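Glycosyl hydrolase family 2, TIM barrel domain protein (Faecalibacterium prausnitzii A2-165, PDB 6ED2) probably hydrolyses beta-glucuronide conjugates in the gut as a family 2 glycosyl hydrolase with beta-glucuronidase activity. Local coordinates at residues 340-343 against 344-347. Sequence-based numbering, arbitrary orientation.
Sequences DFEL and MKWI
Lys-345 and Glu-342, one helical turn apart, form an i to i+3 salt bridge in which NZ of Lys-345 lies 3.0 Å from OE2 of Glu-342, on the syn side of the carboxylate and 19° out of its plane. The two side chains run side by side, and a bend in the lysine at chi3 (71°) turns NZ back to the glutamate. A water closes the pair into a small ring, donating to Glu-342 OE1 at 2.9 Å and accepting a weak bond from NZ. Because NZ also pairs with Glu-370 of helix 361-370, a methionine in place of Lys-345 would probably leave two carboxylates without their shared positive partner.

Apolar contact joins Phe-341 to Met-344. The methionine bends at chi3 (-59°), which carries Met-344 CE over the middle of the Phe-341 ring, 3.7 Å from its centroid, in a CH-pi contact.

Beneath the side chains runs regular alpha-helical bonding: Met-344 N donates to Asp-340 O at 2.8 Å, and the next three amides, of Lys-345, Trp-346 and Ile-347, follow the same i to i+4 pattern.

This turn belongs to helix 334-347, which links the parallel strands 312-320 and 351-353 in a beta-alpha-beta unit of the TIM barrel. Met-344 and Ile-347 pack on Phe-319 of strand 312-320, Phe-341 leans on helix 361-370, and Trp-346 meets Tyr-613 edge-to-face and Arg-616 in a cation-pi contact on helix 610-621. Leu-343 and Trp-346 also touch Thr-82 of a second subunit and Leu-547 of a third, placing the helix at a junction of the tetramer.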
loop_
_atom_site.group_PDB
_atom_site.type_symbol
_atom_site.label_atom_id
_atom_site.label_comp_id
_atom_site.label_asym_id
_atom_site.label_seq_id
_atom_site.Cartn_x
_atom_site.Cartn_y
_atom_site.Cartn_z
ATOM N N ASP A 340 -6.511 12.292 18.686
ATOM C CA ASP A 340 -6.224 13.453 17.833
ATOM C C ASP A 340 -5.489 14.542 18.615
ATOM O O ASP A 340 -4.498 15.108 18.130
ATOM C CB ASP A 340 -7.519 13.996 17.213
ATOM C CG ASP A 340 -8.112 13.056 16.147
ATOM O OD1 ASP A 340 -7.496 12.001 15.858
ATOM O OD2 ASP A 340 -9.196 13.357 15.591
ATOM N N PHE A 341 -5.921 14.813 19.850
ATOM C CA PHE A 341 -5.193 15.774 20.673
ATOM C C PHE A 341 -3.789 15.280 21.029
ATOM O O PHE A 341 -2.830 16.071 21.016
ATOM C CB PHE A 341 -6.013 16.120 21.915
ATOM C CG PHE A 341 -7.044 17.196 21.652
ATOM C CD1 PHE A 341 -6.730 18.547 21.843
ATOM C CD2 PHE A 341 -8.302 16.867 21.159
ATOM C CE1 PHE A 341 -7.666 19.541 21.582
ATOM C CE2 PHE A 341 -9.248 17.857 20.896
ATOM C CZ PHE A 341 -8.929 19.197 21.107
ATOM N N GLU A 342 -3.634 13.985 21.343
ATOM C CA GLU A 342 -2.289 13.462 21.576
ATOM C C GLU A 342 -1.397 13.679 20.351
ATOM O O GLU A 342 -0.216 14.025 20.488
ATOM C CB GLU A 342 -2.342 11.976 21.958
ATOM C CG GLU A 342 -2.980 11.704 23.329
ATOM C CD GLU A 342 -2.367 12.551 24.447
ATOM O OE1 GLU A 342 -1.221 12.255 24.866
ATOM O OE2 GLU A 342 -3.022 13.531 24.889
ATOM N N LEU A 343 -1.946 13.482 19.152
ATOM C CA LEU A 343 -1.202 13.746 17.919
ATOM C C LEU A 343 -0.925 15.239 17.732
ATOM O O LEU A 343 0.177 15.627 17.327
ATOM C CB LEU A 343 -1.977 13.211 16.714
ATOM C CG LEU A 343 -2.118 11.690 16.591
ATOM C CD1 LEU A 343 -3.058 11.340 15.449
ATOM C CD2 LEU A 343 -0.742 11.054 16.385
ATOM N N MET A 344 -1.907 16.095 18.000
ATOM C CA MET A 344 -1.653 17.519 17.832
ATOM C C MET A 344 -0.641 18.021 18.850
ATOM O O MET A 344 0.175 18.892 18.525
ATOM C CB MET A 344 -2.959 18.311 17.913
ATOM C CG MET A 344 -3.876 18.077 16.715
ATOM S SD MET A 344 -5.299 19.188 16.671
ATOM C CE MET A 344 -6.137 18.860 18.225
ATOM N N LYS A 345 -0.642 17.463 20.064
ATOM C CA LYS A 345 0.413 17.815 21.016
ATOM C C LYS A 345 1.768 17.298 20.545
ATOM O O LYS A 345 2.778 18.007 20.607
ATOM C CB LYS A 345 0.086 17.269 22.405
ATOM C CG LYS A 345 -1.101 17.955 23.059
ATOM C CD LYS A 345 -1.835 17.035 24.023
ATOM C CE LYS A 345 -1.016 16.766 25.277
ATOM N NZ LYS A 345 -1.764 15.868 26.228
ATOM N N TRP A 346 1.810 16.060 20.068
ATOM C CA TRP A 346 3.073 15.490 19.615
ATOM C C TRP A 346 3.672 16.327 18.492
ATOM O O TRP A 346 4.877 16.591 18.476
ATOM C CB TRP A 346 2.828 14.049 19.162
ATOM C CG TRP A 346 3.964 13.361 18.499
ATOM C CD1 TRP A 346 4.991 12.694 19.111
ATOM C CD2 TRP A 346 4.182 13.227 17.085
ATOM N NE1 TRP A 346 5.831 12.159 18.164
ATOM C CE2 TRP A 346 5.360 12.464 16.915
ATOM C CE3 TRP A 346 3.503 13.687 15.950
ATOM C CZ2 TRP A 346 5.878 12.150 15.654
ATOM C CZ3 TRP A 346 4.010 13.363 14.690
ATOM C CH2 TRP A 346 5.189 12.601 14.555
ATOM N N ILE A 347 2.839 16.780 17.552
ATOM C CA ILE A 347 3.375 17.498 16.398
ATOM C C ILE A 347 3.692 18.966 16.677
ATOM O O ILE A 347 4.368 19.605 15.861
ATOM C CB ILE A 347 2.405 17.348 15.214
ATOM C CG1 ILE A 347 3.154 17.528 13.894
ATOM C CG2 ILE A 347 1.237 18.292 15.363
ATOM C CD1 ILE A 347 2.345 17.146 12.688
HETATM O O HOH W 1 0.886 14.100 25.604
#